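Local coordinates for protein DNA-(apurinic or apyrimidinic site) lyase (Xenopus laevis, PDB 6WCD) that is a weak AP endonuclease of base excision repair that also degrades DNA as a 3'-5' exonuclease, at residues A[27-35]-A[136-144]; A[74-83]-A[311-320]. All blocks are in the same frame, centred on the assembly; numbering follows the deposited sequence. Where two conformers were deposited one is given.

Contact 1: A[27-35]-A[136-144]; sequences ADIICLQET and LTVINVYCP. With MG (magnesium ion), chain B; BU1 (1,4-butanediol), chain D.
E34 lays its CB over one face of the Y142 ring, toward the rim. The CH-pi contact is 4.0 Å from CB to the ring centroid. CG of E34 is anti to its own backbone N (chi1 -159°) and the chain beyond it is extended. This carries the carboxylate past the phenol to the magnesium ion, which OE1 binds at 2.0 Å. Four waters and N9 complete the metal shell. Y142 OH is hydrogen-bonded to metal-bound water 3 at 3.0 Å. Water 1 links OH to OE2 of E34, with a weak bond on the glutamate side.

Deeper in, Q33 and N140 join by their amides. NE2 of Q33 donates to OD1 of N140 at 2.9 Å in a nearly straight bond. The two amide planes stand almost perpendicular, and the donor sits above the carbonyl plane of N140. ND2 of N140 gives a weak bond to the L32 carbonyl O at 3.4 Å. S5 and T70 supply further partners for these two amides, which fixes their rotation inside the core. Toward the N-terminal ends of the strands the contact is apolar. C31 SG packs on V138 CG1 at 3.9 Å, and I29 CD1 meets V138 CG2 loosely.

Strands 29-33 and 133-142 belong to the two facing sheets of the DNase I-like fold. Segments 29-33 and 136-142 run roughly parallel, at 21°. Y142 is probably an active-site residue, as in relatives. Its ring and its water links probably help to position the E34 carboxylate at the metal.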
# COMPACT_ATOMS: atom_id res chain seq x y z
N ALA A 27 -10.85 0.33 10.93
CA ALA A 27 -9.95 -0.75 10.59
C ALA A 27 -8.74 -0.79 11.52
O ALA A 27 -8.36 0.22 12.13
CB ALA A 27 -9.43 -0.62 9.15
N ASP A 28 -8.12 -1.95 11.61
CA ASP A 28 -7.01 -2.15 12.53
C ASP A 28 -5.68 -1.74 11.94
O ASP A 28 -4.74 -1.39 12.68
CB ASP A 28 -6.91 -3.62 12.89
CG ASP A 28 -8.22 -4.14 13.49
OD1 ASP A 28 -8.99 -4.89 12.82
OD2 ASP A 28 -8.52 -3.71 14.61
N ILE A 29 -5.56 -1.79 10.63
CA ILE A 29 -4.40 -1.32 9.87
C ILE A 29 -4.95 -0.45 8.75
O ILE A 29 -5.81 -0.93 7.97
CB ILE A 29 -3.59 -2.48 9.32
CG1 ILE A 29 -3.07 -3.41 10.44
CG2 ILE A 29 -2.40 -1.96 8.47
CD1 ILE A 29 -2.38 -4.67 9.97
N ILE A 30 -4.47 0.78 8.66
CA ILE A 30 -4.90 1.70 7.60
C ILE A 30 -3.66 2.15 6.86
O ILE A 30 -2.77 2.78 7.44
CB ILE A 30 -5.69 2.90 8.15
CG1 ILE A 30 -6.94 2.38 8.85
CG2 ILE A 30 -5.99 3.91 7.03
CD1 ILE A 30 -7.56 3.35 9.75
N CYS A 31 -3.64 1.88 5.56
CA CYS A 31 -2.52 2.16 4.69
C CYS A 31 -2.91 3.29 3.75
O CYS A 31 -3.85 3.15 2.94
CB CYS A 31 -2.12 0.93 3.92
SG CYS A 31 -1.50 -0.41 4.98
N LEU A 32 -2.21 4.39 3.85
CA LEU A 32 -2.43 5.57 3.02
C LEU A 32 -1.32 5.71 2.02
O LEU A 32 -0.13 5.52 2.34
CB LEU A 32 -2.50 6.83 3.86
CG LEU A 32 -3.56 6.83 4.97
CD1 LEU A 32 -3.57 8.15 5.72
CD2 LEU A 32 -4.92 6.50 4.46
N GLN A 33 -1.71 6.07 0.80
CA GLN A 33 -0.74 6.44 -0.23
C GLN A 33 -0.90 7.89 -0.66
O GLN A 33 -1.96 8.49 -0.59
CB GLN A 33 -0.86 5.53 -1.46
CG GLN A 33 -0.74 4.07 -1.10
CD GLN A 33 -2.05 3.45 -0.74
OE1 GLN A 33 -3.09 3.76 -1.32
NE2 GLN A 33 -2.01 2.53 0.19
N GLU A 34 0.22 8.43 -1.13
CA GLU A 34 0.37 9.84 -1.50
C GLU A 34 -0.08 10.70 -0.31
O GLU A 34 -0.99 11.53 -0.38
CB GLU A 34 -0.38 10.20 -2.80
CG GLU A 34 0.22 11.47 -3.36
CD GLU A 34 -0.49 12.04 -4.54
OE1 GLU A 34 -1.68 11.73 -4.78
OE2 GLU A 34 0.19 12.87 -5.25
N THR A 35 0.64 10.53 0.80
CA THR A 35 0.41 11.34 1.99
C THR A 35 0.74 12.81 1.73
O THR A 35 0.14 13.69 2.36
CB THR A 35 1.27 10.89 3.15
OG1 THR A 35 2.62 11.09 2.74
CG2 THR A 35 1.02 9.43 3.48
N LEU A 136 2.48 -11.99 9.20
CA LEU A 136 1.85 -11.32 8.07
C LEU A 136 2.63 -10.05 7.78
O LEU A 136 2.75 -9.18 8.65
CB LEU A 136 0.42 -10.96 8.41
CG LEU A 136 -0.30 -10.09 7.42
CD1 LEU A 136 -0.51 -10.82 6.11
CD2 LEU A 136 -1.67 -9.66 7.97
N THR A 137 3.17 -9.95 6.57
CA THR A 137 3.86 -8.74 6.17
C THR A 137 2.96 -7.94 5.24
O THR A 137 2.47 -8.48 4.25
CB THR A 137 5.18 -9.07 5.49
OG1 THR A 137 6.01 -9.81 6.38
CG2 THR A 137 5.95 -7.79 5.17
N VAL A 138 2.74 -6.66 5.57
CA VAL A 138 1.94 -5.73 4.81
C VAL A 138 2.86 -4.78 4.07
O VAL A 138 3.67 -4.07 4.69
CB VAL A 138 0.99 -4.97 5.76
CG1 VAL A 138 0.24 -3.92 5.02
CG2 VAL A 138 0.06 -5.92 6.47
N ILE A 139 2.78 -4.78 2.73
CA ILE A 139 3.60 -3.95 1.88
C ILE A 139 2.69 -2.90 1.28
O ILE A 139 1.87 -3.23 0.43
CB ILE A 139 4.24 -4.78 0.79
CG1 ILE A 139 4.97 -5.99 1.39
CG2 ILE A 139 5.20 -3.93 -0.04
CD1 ILE A 139 5.69 -6.88 0.35
N ASN A 140 2.87 -1.66 1.70
CA ASN A 140 2.01 -0.52 1.35
C ASN A 140 2.75 0.28 0.28
O ASN A 140 3.83 0.83 0.56
CB ASN A 140 1.76 0.30 2.61
CG ASN A 140 1.06 1.61 2.37
OD1 ASN A 140 0.61 1.86 1.26
ND2 ASN A 140 0.97 2.44 3.40
N VAL A 141 2.22 0.33 -0.96
CA VAL A 141 2.95 0.90 -2.11
C VAL A 141 2.16 1.97 -2.83
O VAL A 141 0.93 1.89 -2.97
CB VAL A 141 3.40 -0.16 -3.12
CG1 VAL A 141 4.35 -1.13 -2.49
CG2 VAL A 141 2.22 -0.97 -3.69
N TYR A 142 2.88 3.00 -3.31
CA TYR A 142 2.37 4.03 -4.21
C TYR A 142 3.22 3.95 -5.46
O TYR A 142 4.30 4.53 -5.50
CB TYR A 142 2.42 5.42 -3.55
CG TYR A 142 1.98 6.59 -4.41
CD1 TYR A 142 0.85 6.51 -5.20
CD2 TYR A 142 2.69 7.77 -4.44
CE1 TYR A 142 0.45 7.58 -6.02
CE2 TYR A 142 2.31 8.82 -5.23
CZ TYR A 142 1.18 8.74 -6.02
OH TYR A 142 0.81 9.80 -6.82
N CYS A 143 2.75 3.25 -6.47
CA CYS A 143 3.58 2.97 -7.64
C CYS A 143 3.70 4.25 -8.49
O CYS A 143 2.82 5.12 -8.47
CB CYS A 143 2.97 1.82 -8.41
SG CYS A 143 3.10 0.23 -7.48
N PRO A 144 4.80 4.39 -9.21
CA PRO A 144 5.02 5.57 -10.03
C PRO A 144 4.15 5.59 -11.27
O PRO A 144 3.43 4.63 -11.60
CB PRO A 144 6.49 5.45 -10.44
CG PRO A 144 7.05 4.29 -9.70
CD PRO A 144 5.98 3.49 -9.19
MG MG B . -2.91 12.23 -6.31
C1 BU1 D . -8.61 -6.69 18.16
C2 BU1 D . -8.31 -6.23 16.73
C3 BU1 D . -9.21 -6.91 15.70
C4 BU1 D . -8.56 -8.20 15.24
O5 BU1 D . -7.77 -7.75 18.54
O6 BU1 D . -9.44 -9.09 14.59
O HOH W 1 2.58 11.71 -7.39
O HOH W 2 -1.52 13.72 -6.95
O HOH W 3 -1.92 10.79 -7.43
O HOH W 4 -4.30 10.80 -5.73
O HOH W 5 -4.12 12.67 -7.94

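Contact 2: A[74-83]-A[311-320]; sequences SSTTPQAAEE and PIAANKCPPL. With BU1 (1,4-butanediol), chain D.
P318 packs against P78 and A81 in the close-fitting half of this contact. Its CD comes to 3.2 Å from the P78 carbonyl O, and its CG touches A81 CB at 4.0 Å. The two proline side chains cross at about a right angle. L320 follows on. Its CG is anti to the backbone N (chi1 -176°), which lays CD2 along the backbone of A81 to E83. Y55 of strand 53-57 also touches P78 and P318. At the outer edge of this half, water 9 joins A81 O to L320 N.

The 311-314 end is polar and bridged by water. A314 N donates to T77 O at 2.9 Å, and Q79 NE2 reaches I312 O at 3.1 Å. Both bonds are nearly straight. OE1 of Q79 accepts from R125 N. With an alanine here, I312 O would probably keep its water but lose the amide donor, and R125 N its side-chain acceptor. Water 6 donates to S75 O and P311 O, and water 7 to T77 O and I312 O. P311 CB rests on T76 CG2 at 3.7 Å, while CD of the same proline touches the bound butanediol.

Q79 and A80 lie opposite the single residue Q123, which makes a classic beta bulge. Strands 80-83 and 310-312 each pair antiparallel with strand 119-127. The contact thus joins the segment following strand 310-312 to one sheet of the DNase I-like sandwich, the catalytic domain of APE2.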
# COMPACT_ATOMS: atom_id res chain seq x y z
N SER A 74 -3.52 -0.22 18.52
CA SER A 74 -2.74 -0.94 19.54
C SER A 74 -2.80 -2.44 19.34
O SER A 74 -1.82 -3.14 19.64
CB SER A 74 -3.25 -0.56 20.95
OG SER A 74 -4.59 -0.97 21.15
N SER A 75 -3.92 -2.94 18.81
CA SER A 75 -4.12 -4.37 18.55
C SER A 75 -3.15 -4.94 17.53
O SER A 75 -2.88 -6.17 17.54
CB SER A 75 -5.54 -4.59 17.98
OG SER A 75 -5.72 -3.93 16.74
N THR A 76 -2.57 -4.11 16.66
CA THR A 76 -1.77 -4.58 15.55
C THR A 76 -0.37 -4.01 15.53
O THR A 76 0.25 -4.01 14.48
CB THR A 76 -2.43 -4.27 14.21
OG1 THR A 76 -2.77 -2.88 14.18
CG2 THR A 76 -3.62 -5.08 14.05
N THR A 77 0.11 -3.49 16.66
CA THR A 77 1.46 -2.94 16.69
C THR A 77 2.41 -3.94 16.07
O THR A 77 2.47 -5.08 16.52
CB THR A 77 1.85 -2.65 18.13
OG1 THR A 77 0.89 -1.72 18.72
CG2 THR A 77 3.21 -2.01 18.22
N PRO A 78 3.19 -3.56 15.07
CA PRO A 78 4.03 -4.50 14.35
C PRO A 78 5.28 -4.89 15.10
O PRO A 78 5.88 -4.09 15.85
CB PRO A 78 4.36 -3.76 13.04
CG PRO A 78 4.27 -2.33 13.39
CD PRO A 78 3.16 -2.23 14.39
N GLN A 79 5.72 -6.12 14.86
CA GLN A 79 6.98 -6.58 15.40
C GLN A 79 8.16 -6.00 14.67
O GLN A 79 9.26 -5.90 15.24
CB GLN A 79 7.03 -8.12 15.37
CG GLN A 79 6.20 -8.83 16.47
CD GLN A 79 4.69 -8.78 16.32
OE1 GLN A 79 4.15 -8.53 15.24
NE2 GLN A 79 3.98 -9.07 17.42
N ALA A 80 7.98 -5.58 13.42
CA ALA A 80 9.05 -5.05 12.61
C ALA A 80 8.44 -4.09 11.60
O ALA A 80 7.28 -4.20 11.23
CB ALA A 80 9.83 -6.14 11.90
N ALA A 81 9.26 -3.16 11.12
CA ALA A 81 8.80 -2.20 10.13
C ALA A 81 10.00 -1.63 9.39
O ALA A 81 11.06 -1.44 9.99
CB ALA A 81 7.99 -1.05 10.76
N GLU A 82 9.84 -1.37 8.11
CA GLU A 82 10.94 -0.94 7.27
C GLU A 82 10.45 -0.09 6.12
O GLU A 82 9.43 -0.41 5.53
CB GLU A 82 11.68 -2.18 6.75
CG GLU A 82 12.97 -1.91 6.05
CD GLU A 82 13.74 -3.20 5.64
OE1 GLU A 82 13.41 -4.29 6.12
OE2 GLU A 82 14.69 -3.08 4.85
N GLU A 83 11.21 0.95 5.75
CA GLU A 83 10.92 1.78 4.60
C GLU A 83 11.52 1.15 3.34
O GLU A 83 12.64 0.63 3.36
CB GLU A 83 11.59 3.15 4.77
CG GLU A 83 10.86 4.28 5.29
CD GLU A 83 11.71 5.54 5.02
OE1 GLU A 83 11.46 6.21 4.00
OE2 GLU A 83 12.67 5.78 5.79
N PRO A 311 -4.82 -10.61 15.38
CA PRO A 311 -3.45 -10.10 15.51
C PRO A 311 -2.94 -10.24 16.93
O PRO A 311 -3.69 -10.23 17.90
CB PRO A 311 -3.61 -8.64 15.13
CG PRO A 311 -4.92 -8.30 15.61
CD PRO A 311 -5.79 -9.51 15.33
N ILE A 312 -1.62 -10.36 17.02
CA ILE A 312 -0.88 -10.38 18.29
C ILE A 312 0.01 -9.14 18.24
O ILE A 312 0.90 -9.04 17.39
CB ILE A 312 -0.04 -11.64 18.45
CG1 ILE A 312 -0.90 -12.91 18.47
CG2 ILE A 312 0.76 -11.55 19.73
CD1 ILE A 312 -0.08 -14.16 18.33
N ALA A 313 -0.27 -8.17 19.11
CA ALA A 313 0.49 -6.92 19.09
C ALA A 313 1.86 -7.11 19.67
O ALA A 313 2.04 -7.81 20.68
CB ALA A 313 -0.25 -5.88 19.92
N ALA A 314 2.83 -6.42 19.09
CA ALA A 314 4.15 -6.32 19.70
C ALA A 314 4.09 -5.49 20.97
O ALA A 314 3.22 -4.64 21.13
CB ALA A 314 5.13 -5.67 18.72
N ASN A 315 5.08 -5.72 21.85
CA ASN A 315 5.11 -5.02 23.12
C ASN A 315 5.69 -3.63 23.01
O ASN A 315 5.54 -2.84 23.94
CB ASN A 315 5.96 -5.79 24.14
CG ASN A 315 5.64 -7.27 24.17
OD1 ASN A 315 6.48 -8.11 23.83
ND2 ASN A 315 4.42 -7.61 24.59
N LYS A 316 6.33 -3.31 21.90
CA LYS A 316 6.93 -2.00 21.71
C LYS A 316 6.85 -1.72 20.23
O LYS A 316 6.97 -2.61 19.41
CB LYS A 316 8.38 -1.96 22.21
CG LYS A 316 9.12 -0.65 22.05
CD LYS A 316 10.15 -0.52 23.18
CE LYS A 316 11.43 0.16 22.74
NZ LYS A 316 11.23 1.60 22.41
N CYS A 317 6.65 -0.44 19.90
CA CYS A 317 6.71 -0.03 18.52
C CYS A 317 8.15 -0.10 17.98
O CYS A 317 9.09 0.33 18.67
CB CYS A 317 6.21 1.40 18.39
SG CYS A 317 4.52 1.66 18.84
N PRO A 318 8.35 -0.62 16.77
CA PRO A 318 9.68 -0.71 16.21
C PRO A 318 10.24 0.68 15.88
O PRO A 318 9.47 1.64 15.79
CB PRO A 318 9.50 -1.56 14.97
CG PRO A 318 8.05 -1.64 14.68
CD PRO A 318 7.30 -1.23 15.91
N PRO A 319 11.54 0.79 15.63
CA PRO A 319 12.18 2.12 15.59
C PRO A 319 11.69 3.04 14.49
O PRO A 319 11.92 4.26 14.59
CB PRO A 319 13.67 1.78 15.39
CG PRO A 319 13.83 0.43 15.99
CD PRO A 319 12.52 -0.31 15.75
N LEU A 320 11.08 2.53 13.44
CA LEU A 320 10.58 3.36 12.35
C LEU A 320 9.39 4.19 12.79
O LEU A 320 9.01 5.12 12.10
CB LEU A 320 10.18 2.51 11.15
CG LEU A 320 9.73 3.21 9.89
CD1 LEU A 320 10.79 4.16 9.34
CD2 LEU A 320 9.39 2.19 8.81
C1 BU1 D . -8.61 -6.69 18.16
C2 BU1 D . -8.31 -6.23 16.73
C3 BU1 D . -9.21 -6.91 15.70
C4 BU1 D . -8.56 -8.20 15.24
O5 BU1 D . -7.77 -7.75 18.54
O6 BU1 D . -9.44 -9.09 14.59
O HOH W 6 -3.66 -7.90 19.43
O HOH W 7 0.91 -7.06 15.12
O HOH W 8 8.23 -4.14 17.76
O HOH W 9 11.69 -0.31 12.49

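Contact 1 lies in the core, near the centre of the chain. Contact 2 is partly buried, and its centre lies about 17 Å from the centre of the chain. Contact 1 joins side chains across the two sheets and ends at the metal. Contact 2 depends more on backbone carbonyls, prolines and bridging waters. They share one sheet: strand 133-142 of contact 1 and strands 80-83 and 310-312 of contact 2 all pair with strand 119-127. The contacts also meet directly, where T76 OG1 lies 2.9 Å from D28 O, a probable hydrogen bond. One butanediol touches both, beside D28, S75 and P311, at the end of contact 1 away from the magnesium.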